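Local coordinates for intestinal fatty acid binding protein (Rattus norvegicus, PDB 1ICM), which binds long-chain fatty acids such as myristate inside a beta-barrel and probably carries them through the cytosol of intestinal cells, at residues A1-R10 with R106-I114; V61-A69 with G80-L89. All coordinates share one frame; numbering follows the deposited sequence.

Contact 1. Residues A1-R10 with R106-I114. With MYR (myristic acid), chain B.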
loop_
_atom_site.group_PDB
_atom_site.type_symbol
_atom_site.label_atom_id
_atom_site.label_comp_id
_atom_site.label_asym_id
_atom_site.label_seq_id
_atom_site.Cartn_x
_atom_site.Cartn_y
_atom_site.Cartn_z
ATOM N N ALA A 1 -10.646 14.572 0.238
ATOM C CA ALA A 1 -10.509 13.179 -0.157
ATOM C C ALA A 1 -9.080 12.682 -0.006
ATOM O O ALA A 1 -8.302 13.100 0.870
ATOM C CB ALA A 1 -11.029 12.905 -1.567
ATOM N N PHE A 2 -8.757 11.776 -0.920
ATOM C CA PHE A 2 -7.441 11.178 -0.961
ATOM C C PHE A 2 -6.417 12.016 -1.731
ATOM O O PHE A 2 -5.240 11.711 -1.621
ATOM C CB PHE A 2 -7.515 9.769 -1.584
ATOM C CG PHE A 2 -8.308 8.870 -0.690
ATOM C CD1 PHE A 2 -7.768 8.495 0.539
ATOM C CD2 PHE A 2 -9.586 8.422 -1.041
ATOM C CE1 PHE A 2 -8.488 7.662 1.399
ATOM C CE2 PHE A 2 -10.321 7.596 -0.188
ATOM C CZ PHE A 2 -9.758 7.218 1.030
ATOM N N ASP A 3 -6.881 13.035 -2.479
ATOM C CA ASP A 3 -6.116 13.943 -3.325
ATOM C C ASP A 3 -4.949 14.558 -2.607
ATOM O O ASP A 3 -5.065 15.090 -1.510
ATOM C CB ASP A 3 -6.974 15.168 -3.740
ATOM C CG ASP A 3 -8.332 14.712 -4.113
ATOM O OD1 ASP A 3 -8.554 14.305 -5.255
ATOM O OD2 ASP A 3 -9.138 14.775 -3.061
ATOM N N GLY A 4 -3.798 14.546 -3.251
ATOM C CA GLY A 4 -2.728 15.179 -2.494
ATOM C C GLY A 4 -1.428 14.364 -2.405
ATOM O O GLY A 4 -1.359 13.244 -2.919
ATOM N N THR A 5 -0.430 14.994 -1.766
ATOM C CA THR A 5 0.865 14.399 -1.609
ATOM C C THR A 5 0.977 13.974 -0.193
ATOM O O THR A 5 0.670 14.828 0.629
ATOM C CB THR A 5 1.972 15.333 -2.116
ATOM O OG1 THR A 5 1.794 15.396 -3.530
ATOM C CG2 THR A 5 3.302 14.645 -1.851
ATOM N N TRP A 6 1.357 12.697 0.037
ATOM C CA TRP A 6 1.412 12.149 1.395
ATOM C C TRP A 6 2.800 11.558 1.639
ATOM O O TRP A 6 3.344 10.890 0.763
ATOM C CB TRP A 6 0.377 11.016 1.465
ATOM C CG TRP A 6 -1.063 11.425 1.183
ATOM C CD1 TRP A 6 -1.694 11.397 -0.032
ATOM C CD2 TRP A 6 -2.013 11.913 2.135
ATOM N NE1 TRP A 6 -2.981 11.877 0.085
ATOM C CE2 TRP A 6 -3.209 12.177 1.420
ATOM C CE3 TRP A 6 -1.970 12.200 3.519
ATOM C CZ2 TRP A 6 -4.350 12.668 2.084
ATOM C CZ3 TRP A 6 -3.101 12.678 4.173
ATOM C CH2 TRP A 6 -4.264 12.921 3.437
ATOM N N LYS A 7 3.356 11.761 2.832
ATOM C CA LYS A 7 4.689 11.280 3.176
ATOM C C LYS A 7 4.623 10.442 4.428
ATOM O O LYS A 7 4.059 10.819 5.465
ATOM C CB LYS A 7 5.663 12.430 3.406
ATOM C CG LYS A 7 7.098 12.027 3.771
ATOM C CD LYS A 7 8.036 11.730 2.595
ATOM C CE LYS A 7 9.535 11.743 2.917
ATOM N NZ LYS A 7 10.412 12.101 1.776
ATOM N N VAL A 8 5.240 9.269 4.355
ATOM C CA VAL A 8 5.153 8.426 5.539
ATOM C C VAL A 8 5.701 9.047 6.807
ATOM O O VAL A 8 6.735 9.694 6.740
ATOM C CB VAL A 8 5.743 7.042 5.245
ATOM C CG1 VAL A 8 7.268 7.147 5.114
ATOM C CG2 VAL A 8 5.334 6.042 6.337
ATOM N N ASP A 9 5.034 8.832 7.950
ATOM C CA ASP A 9 5.448 9.380 9.220
ATOM C C ASP A 9 5.825 8.308 10.242
ATOM O O ASP A 9 6.844 8.431 10.928
ATOM C CB ASP A 9 4.262 10.180 9.749
ATOM C CG ASP A 9 4.553 10.803 11.076
ATOM O OD1 ASP A 9 5.560 11.619 11.097
ATOM O OD2 ASP A 9 3.895 10.587 12.055
ATOM N N ARG A 10 5.004 7.255 10.393
ATOM C CA ARG A 10 5.325 6.204 11.344
ATOM C C ARG A 10 4.708 4.886 10.911
ATOM O O ARG A 10 3.798 4.883 10.069
ATOM C CB ARG A 10 4.945 6.528 12.768
ATOM C CG ARG A 10 3.470 6.884 12.822
ATOM C CD ARG A 10 3.061 7.579 14.129
ATOM N NE ARG A 10 1.610 7.744 14.216
ATOM C CZ ARG A 10 0.862 8.683 13.602
ATOM N NH1 ARG A 10 1.400 9.623 12.833
ATOM N NH2 ARG A 10 -0.463 8.736 13.754
ATOM N N ARG A 106 -7.274 1.875 2.999
ATOM C CA ARG A 106 -6.802 3.251 3.043
ATOM C C ARG A 106 -7.960 4.069 3.611
ATOM O O ARG A 106 -9.078 4.013 3.125
ATOM C CB ARG A 106 -6.523 3.840 1.678
ATOM C CG ARG A 106 -5.165 3.419 1.150
ATOM C CD ARG A 106 -4.923 4.010 -0.228
ATOM N NE ARG A 106 -3.546 3.761 -0.636
ATOM C CZ ARG A 106 -3.132 3.423 -1.846
ATOM N NH1 ARG A 106 -3.999 3.209 -2.840
ATOM N NH2 ARG A 106 -1.827 3.243 -2.053
ATOM N N GLU A 107 -7.673 4.824 4.653
ATOM C CA GLU A 107 -8.714 5.659 5.216
ATOM C C GLU A 107 -8.091 6.943 5.783
ATOM O O GLU A 107 -6.939 6.942 6.199
ATOM C CB GLU A 107 -9.429 4.840 6.287
ATOM C CG GLU A 107 -8.631 4.816 7.574
ATOM C CD GLU A 107 -9.220 3.830 8.548
ATOM O OE1 GLU A 107 -10.394 4.226 9.032
ATOM O OE2 GLU A 107 -8.618 2.784 8.814
ATOM N N ILE A 108 -8.837 8.053 5.783
ATOM C CA ILE A 108 -8.388 9.330 6.321
ATOM C C ILE A 108 -8.804 9.469 7.783
ATOM O O ILE A 108 -9.920 9.176 8.227
ATOM C CB ILE A 108 -9.053 10.514 5.595
ATOM C CG1 ILE A 108 -9.083 10.449 4.072
ATOM C CG2 ILE A 108 -8.447 11.834 6.086
ATOM C CD1 ILE A 108 -7.678 10.620 3.522
ATOM N N SER A 109 -7.954 9.984 8.618
ATOM C CA SER A 109 -8.291 10.171 9.999
ATOM C C SER A 109 -7.744 11.551 10.305
ATOM O O SER A 109 -6.544 11.733 10.505
ATOM C CB SER A 109 -7.573 9.145 10.848
ATOM O OG SER A 109 -7.399 9.714 12.123
ATOM N N GLY A 110 -8.627 12.557 10.288
ATOM C CA GLY A 110 -8.186 13.913 10.522
ATOM C C GLY A 110 -7.437 14.336 9.267
ATOM O O GLY A 110 -8.003 14.366 8.172
ATOM N N ASN A 111 -6.158 14.676 9.413
ATOM C CA ASN A 111 -5.350 15.050 8.273
ATOM C C ASN A 111 -4.325 13.962 7.985
ATOM O O ASN A 111 -3.315 14.259 7.337
ATOM C CB ASN A 111 -4.569 16.370 8.418
ATOM C CG ASN A 111 -3.732 16.477 9.693
ATOM O OD1 ASN A 111 -3.177 17.559 9.963
ATOM N ND2 ASN A 111 -3.643 15.412 10.493
ATOM N N GLU A 112 -4.530 12.754 8.502
ATOM C CA GLU A 112 -3.559 11.692 8.221
ATOM C C GLU A 112 -4.179 10.652 7.293
ATOM O O GLU A 112 -5.401 10.451 7.338
ATOM C CB GLU A 112 -3.117 10.971 9.525
ATOM C CG GLU A 112 -2.147 11.845 10.351
ATOM C CD GLU A 112 -1.675 11.259 11.659
ATOM O OE1 GLU A 112 -2.558 10.525 12.281
ATOM O OE2 GLU A 112 -0.558 11.467 12.106
ATOM N N LEU A 113 -3.366 9.945 6.493
ATOM C CA LEU A 113 -3.814 8.830 5.648
ATOM C C LEU A 113 -3.344 7.535 6.362
ATOM O O LEU A 113 -2.148 7.390 6.690
ATOM C CB LEU A 113 -3.277 8.934 4.217
ATOM C CG LEU A 113 -3.340 7.642 3.458
ATOM C CD1 LEU A 113 -4.795 7.498 3.078
ATOM C CD2 LEU A 113 -2.604 7.826 2.149
ATOM N N ILE A 114 -4.256 6.606 6.699
ATOM C CA ILE A 114 -3.829 5.404 7.386
ATOM C C ILE A 114 -3.954 4.246 6.437
ATOM O O ILE A 114 -5.031 4.105 5.860
ATOM C CB ILE A 114 -4.680 5.098 8.598
ATOM C CG1 ILE A 114 -4.648 6.320 9.531
ATOM C CG2 ILE A 114 -4.185 3.767 9.215
ATOM C CD1 ILE A 114 -5.528 6.145 10.760
HETATM C C1 MYR B . -1.728 1.172 -4.753
HETATM O O1 MYR B . -0.922 2.127 -4.431
HETATM O O2 MYR B . -2.919 1.310 -4.640
HETATM C C2 MYR B . -1.065 -0.094 -5.285
HETATM C C3 MYR B . -1.300 -1.338 -4.450
HETATM C C4 MYR B . -0.734 -1.268 -3.035
HETATM C C5 MYR B . -0.906 -2.545 -2.212
HETATM C C6 MYR B . 0.015 -2.526 -0.991
HETATM C C7 MYR B . 0.571 -3.877 -0.564
HETATM C C8 MYR B . 2.054 -3.751 -0.222
HETATM C C9 MYR B . 2.406 -4.450 1.071
HETATM C C10 MYR B . 3.678 -3.928 1.718
HETATM C C11 MYR B . 4.873 -4.780 1.339
HETATM C C12 MYR B . 6.239 -4.187 1.634
HETATM C C13 MYR B . 7.321 -5.110 1.097
HETATM C C14 MYR B . 8.737 -4.759 1.519
#

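Contact 2. Residues V61-A69 with G80-L89. With MYR (myristic acid), chain B.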
loop_
_atom_site.group_PDB
_atom_site.type_symbol
_atom_site.label_atom_id
_atom_site.label_comp_id
_atom_site.label_asym_id
_atom_site.label_seq_id
_atom_site.Cartn_x
_atom_site.Cartn_y
_atom_site.Cartn_z
ATOM N N VAL A 61 -1.716 2.820 -11.818
ATOM C CA VAL A 61 -3.007 3.287 -12.277
ATOM C C VAL A 61 -4.078 2.206 -12.101
ATOM O O VAL A 61 -3.886 1.049 -12.497
ATOM C CB VAL A 61 -2.882 3.605 -13.765
ATOM C CG1 VAL A 61 -4.231 4.012 -14.366
ATOM C CG2 VAL A 61 -1.816 4.689 -13.936
ATOM N N PHE A 62 -5.206 2.532 -11.522
ATOM C CA PHE A 62 -6.282 1.581 -11.385
ATOM C C PHE A 62 -7.689 2.184 -11.516
ATOM O O PHE A 62 -7.904 3.357 -11.239
ATOM C CB PHE A 62 -6.184 0.804 -10.070
ATOM C CG PHE A 62 -6.201 1.600 -8.820
ATOM C CD1 PHE A 62 -7.428 1.899 -8.228
ATOM C CD2 PHE A 62 -5.032 2.030 -8.203
ATOM C CE1 PHE A 62 -7.463 2.595 -7.025
ATOM C CE2 PHE A 62 -5.048 2.723 -6.999
ATOM C CZ PHE A 62 -6.279 3.012 -6.414
ATOM N N GLU A 63 -8.658 1.377 -11.962
ATOM C CA GLU A 63 -10.037 1.787 -12.072
ATOM C C GLU A 63 -10.762 1.061 -10.937
ATOM O O GLU A 63 -10.542 -0.150 -10.744
ATOM C CB GLU A 63 -10.622 1.362 -13.434
ATOM C CG GLU A 63 -12.083 1.824 -13.494
ATOM C CD GLU A 63 -12.747 1.602 -14.831
ATOM O OE1 GLU A 63 -11.948 1.341 -15.838
ATOM O OE2 GLU A 63 -13.959 1.676 -14.939
ATOM N N LEU A 64 -11.591 1.735 -10.141
ATOM C CA LEU A 64 -12.273 1.053 -9.045
ATOM C C LEU A 64 -13.033 -0.198 -9.507
ATOM O O LEU A 64 -13.683 -0.166 -10.561
ATOM C CB LEU A 64 -13.267 2.029 -8.369
ATOM C CG LEU A 64 -12.614 3.179 -7.601
ATOM C CD1 LEU A 64 -13.736 3.989 -6.948
ATOM C CD2 LEU A 64 -11.729 2.622 -6.490
ATOM N N GLY A 65 -12.957 -1.312 -8.766
ATOM C CA GLY A 65 -13.701 -2.502 -9.196
ATOM C C GLY A 65 -13.148 -3.313 -10.371
ATOM O O GLY A 65 -13.721 -4.325 -10.768
ATOM N N VAL A 66 -12.021 -2.924 -10.978
ATOM C CA VAL A 66 -11.437 -3.631 -12.098
ATOM C C VAL A 66 -10.105 -4.205 -11.627
ATOM O O VAL A 66 -9.281 -3.461 -11.097
ATOM C CB VAL A 66 -11.264 -2.672 -13.261
ATOM C CG1 VAL A 66 -10.705 -3.385 -14.467
ATOM C CG2 VAL A 66 -12.619 -2.089 -13.651
ATOM N N ASP A 67 -9.834 -5.511 -11.782
ATOM C CA ASP A 67 -8.557 -5.952 -11.271
ATOM C C ASP A 67 -7.383 -5.534 -12.088
ATOM O O ASP A 67 -7.472 -5.300 -13.281
ATOM C CB ASP A 67 -8.383 -7.388 -10.816
ATOM C CG ASP A 67 -9.314 -8.159 -11.652
ATOM O OD1 ASP A 67 -9.037 -7.974 -12.923
ATOM O OD2 ASP A 67 -10.216 -8.824 -11.159
ATOM N N PHE A 68 -6.277 -5.470 -11.368
ATOM C CA PHE A 68 -5.045 -5.032 -12.004
ATOM C C PHE A 68 -3.897 -5.756 -11.324
ATOM O O PHE A 68 -4.119 -6.394 -10.284
ATOM C CB PHE A 68 -4.945 -3.481 -11.882
ATOM C CG PHE A 68 -4.740 -2.991 -10.486
ATOM C CD1 PHE A 68 -5.776 -2.910 -9.558
ATOM C CD2 PHE A 68 -3.493 -2.532 -10.060
ATOM C CE1 PHE A 68 -5.541 -2.465 -8.260
ATOM C CE2 PHE A 68 -3.233 -2.080 -8.765
ATOM C CZ PHE A 68 -4.278 -2.048 -7.844
ATOM N N ALA A 69 -2.686 -5.662 -11.891
ATOM C CA ALA A 69 -1.528 -6.330 -11.283
ATOM C C ALA A 69 -0.548 -5.321 -10.694
ATOM O O ALA A 69 -0.292 -4.273 -11.292
ATOM C CB ALA A 69 -0.810 -7.082 -12.390
ATOM N N GLY A 80 -5.370 -7.824 -7.938
ATOM C CA GLY A 80 -6.515 -7.584 -7.061
ATOM C C GLY A 80 -7.283 -6.356 -7.534
ATOM O O GLY A 80 -7.113 -5.889 -8.656
ATOM N N THR A 81 -8.136 -5.867 -6.637
ATOM C CA THR A 81 -8.951 -4.698 -6.943
ATOM C C THR A 81 -9.139 -3.849 -5.701
ATOM O O THR A 81 -9.134 -4.286 -4.552
ATOM C CB THR A 81 -10.410 -5.075 -7.378
ATOM O OG1 THR A 81 -10.996 -5.671 -6.246
ATOM C CG2 THR A 81 -10.434 -6.119 -8.481
ATOM N N TRP A 82 -9.358 -2.578 -5.970
ATOM C CA TRP A 82 -9.668 -1.647 -4.927
ATOM C C TRP A 82 -11.146 -1.266 -5.173
ATOM O O TRP A 82 -11.598 -1.083 -6.327
ATOM C CB TRP A 82 -8.880 -0.312 -5.114
ATOM C CG TRP A 82 -7.447 -0.258 -4.651
ATOM C CD1 TRP A 82 -6.352 -0.234 -5.453
ATOM C CD2 TRP A 82 -6.974 -0.195 -3.291
ATOM N NE1 TRP A 82 -5.240 -0.195 -4.638
ATOM C CE2 TRP A 82 -5.572 -0.161 -3.329
ATOM C CE3 TRP A 82 -7.600 -0.165 -2.046
ATOM C CZ2 TRP A 82 -4.809 -0.060 -2.167
ATOM C CZ3 TRP A 82 -6.869 -0.080 -0.874
ATOM C CH2 TRP A 82 -5.474 -0.038 -0.962
ATOM N N THR A 83 -11.868 -1.057 -4.074
ATOM C CA THR A 83 -13.244 -0.589 -4.250
ATOM C C THR A 83 -13.522 0.451 -3.193
ATOM O O THR A 83 -12.891 0.422 -2.140
ATOM C CB THR A 83 -14.293 -1.703 -4.087
ATOM O OG1 THR A 83 -14.076 -2.364 -2.847
ATOM C CG2 THR A 83 -14.192 -2.667 -5.256
ATOM N N MET A 84 -14.480 1.363 -3.432
ATOM C CA MET A 84 -14.788 2.365 -2.402
ATOM C C MET A 84 -15.894 1.855 -1.492
ATOM O O MET A 84 -16.984 1.549 -1.990
ATOM C CB MET A 84 -15.236 3.683 -3.038
ATOM C CG MET A 84 -15.504 4.730 -1.970
ATOM S SD MET A 84 -14.058 5.743 -1.559
ATOM C CE MET A 84 -13.915 6.675 -3.108
ATOM N N GLU A 85 -15.606 1.748 -0.196
ATOM C CA GLU A 85 -16.582 1.281 0.779
ATOM C C GLU A 85 -16.812 2.377 1.764
ATOM O O GLU A 85 -15.960 2.581 2.623
ATOM C CB GLU A 85 -16.120 0.202 1.752
ATOM C CG GLU A 85 -16.827 -1.128 1.524
ATOM C CD GLU A 85 -16.196 -1.818 0.354
ATOM O OE1 GLU A 85 -16.341 -1.121 -0.749
ATOM O OE2 GLU A 85 -15.621 -2.894 0.436
ATOM N N GLY A 86 -17.956 3.041 1.652
ATOM C CA GLY A 86 -18.187 4.140 2.539
ATOM C C GLY A 86 -17.176 5.171 2.079
ATOM O O GLY A 86 -17.085 5.558 0.906
ATOM N N ASN A 87 -16.396 5.600 3.056
ATOM C CA ASN A 87 -15.365 6.578 2.828
ATOM C C ASN A 87 -13.984 5.991 2.641
ATOM O O ASN A 87 -13.022 6.714 2.411
ATOM C CB ASN A 87 -15.351 7.538 4.028
ATOM C CG ASN A 87 -16.164 8.742 3.623
ATOM O OD1 ASN A 87 -15.755 9.509 2.726
ATOM N ND2 ASN A 87 -17.327 8.890 4.262
ATOM N N LYS A 88 -13.895 4.683 2.798
ATOM C CA LYS A 88 -12.635 3.983 2.680
ATOM C C LYS A 88 -12.438 3.294 1.353
ATOM O O LYS A 88 -13.386 2.939 0.647
ATOM C CB LYS A 88 -12.635 2.782 3.618
ATOM C CG LYS A 88 -12.973 3.020 5.080
ATOM C CD LYS A 88 -13.170 1.693 5.808
ATOM C CE LYS A 88 -12.794 1.822 7.286
ATOM N NZ LYS A 88 -13.208 0.694 8.147
ATOM N N LEU A 89 -11.148 3.050 1.072
ATOM C CA LEU A 89 -10.788 2.257 -0.099
ATOM C C LEU A 89 -10.400 0.893 0.508
ATOM O O LEU A 89 -9.595 0.857 1.468
ATOM C CB LEU A 89 -9.640 2.840 -0.930
ATOM C CG LEU A 89 -10.021 3.996 -1.840
ATOM C CD1 LEU A 89 -8.742 4.597 -2.441
ATOM C CD2 LEU A 89 -10.825 3.391 -2.980
HETATM C C1 MYR B . -1.728 1.172 -4.753
HETATM O O1 MYR B . -0.922 2.127 -4.431
HETATM O O2 MYR B . -2.919 1.310 -4.640
HETATM C C2 MYR B . -1.065 -0.094 -5.285
HETATM C C3 MYR B . -1.300 -1.338 -4.450
HETATM C C4 MYR B . -0.734 -1.268 -3.035
HETATM C C5 MYR B . -0.906 -2.545 -2.212
HETATM C C6 MYR B . 0.015 -2.526 -0.991
HETATM C C7 MYR B . 0.571 -3.877 -0.564
HETATM C C8 MYR B . 2.054 -3.751 -0.222
HETATM C C9 MYR B . 2.406 -4.450 1.071
HETATM C C10 MYR B . 3.678 -3.928 1.718
HETATM C C11 MYR B . 4.873 -4.780 1.339
HETATM C C12 MYR B . 6.239 -4.187 1.634
HETATM C C13 MYR B . 7.321 -5.110 1.097
HETATM C C14 MYR B . 8.737 -4.759 1.519
HETATM O O HOH W 1 -9.163 -1.804 -8.864
#

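Contact 1. Residues A1-R10 with R106-I114
Strand 4-10 and strand 112-114 of this fatty-acid-binding beta-barrel cross at 69° with their axes 8.3 Å apart at the closest, and no backbone hydrogen bond joins them; strand 122-130 runs between the two in the sheet. The side chains of Trp-6, Phe-2 and Arg-10 meet the hairpin made by strands 101-109 and 112-119, which turns through a type II' turn from Ser-109 to Glu-112. Trp-6 lays one face of its indole on Leu-113, in a CH-pi contact that puts CB of Leu-113 3.8 Å from the centroid of the six-membered ring of Trp-6. The carbonyl O of Asn-111 lies at the indole edge, near its plane, by CZ3 of Trp-6. The indole is kept from turning by its own N-H: NE1 of Trp-6 donates to Phe-2 O over 2.8 Å, the oxygen lying close to the ring plane, while the donor stands above the carbonyl plane. Phe-2 has its CG beside the backbone N (chi1 -66°), which carries the ring to the hairpin, where CD1 of Phe-2 lies 3.7 Å from CD1 of Ile-108 and CD1 of Leu-113 comes in at the ring edge. Leu-89 of strand 88-95 also touches Phe-2. Arg-106, whose carbonyl oxygen lies near Phe-2 CZ, sends its extended side chain away from segment 1-10 to the myristate carboxylate, with NH2 of Arg-106 2.8 Å from O1 of the ligand and NH1 on O2; Gln-115 OE1 accepts a hydrogen bond from NE. At the far end, a classic bulge at Asp-9 and Arg-10 accompanies a salt-bridge network that Lys-129 joins through Glu-112. Arg-10 grips the Glu-112 carboxylate end-on, NH1 to OE2 at 2.8 Å and NH2 to OE1 at 3.1 Å, and NH1 also reaches the anti lone pair of Asp-9 OD2.

Contact 2. Residues V61-A69 with G80-L89
The turn connecting the outermost strands 57-63 and 68-71 docks here on strand 77-85, the hairpin partner of 68-71, and puts an aromatic cluster beside the fatty-acid carboxylate. Phe-68 and Gly-80 form an antiparallel hydrogen-bonded pair, and Gly-65 N, in the type II turn from Glu-63 to Val-66, donates to Trp-82 O at 2.8 Å. A water bound by Glu-63 O, Val-66 O and Trp-82 N ties the turn to the strand. Inside, Phe-62 and the five-membered ring of Trp-82 make an offset stack, planes at 29°, with CD1 of Trp-82 above the centre of the Phe-62 ring. With CG between N and the carbonyl carbon (chi1 59°), the Phe-62 ring is brought under the Trp-82 pyrrole; CB of Phe-62 caps the centre of the Phe-68 ring. An alanine in place of Phe-62 removes the ring stacked on Trp-82 and would probably leave a gap into which the indole could shift. Phe-93 meets Trp-82 edge-to-face. Leu-64 CD2 packs on Leu-89 CD2 at 3.7 Å. The indole N-H makes a weak bond to the ligand, NE1 of Trp-82 lying 2.8 Å from O2 of myristate.

The centres of contacts 1 and 2 lie about 17 Å apart on one antiparallel sheet that closes into the barrel. Along the chain, both segments of contact 2 fall between those of contact 1, so contact 1 brings the N-terminus back to the late strands, and contact 2 lies within the part of the chain between them. Strands 88-95 and 101-109 are sheet neighbours and join the two directly: Arg-106 N is 3.0 Å from Leu-89 O, a probable hydrogen bond, and Trp-82 packs against the Arg-106 guanidinium. Both contacts reach the myristate carboxylate, so its recognition draws on strands 101-109 and 77-85 together, with Phe-62 of strand 57-63 alongside.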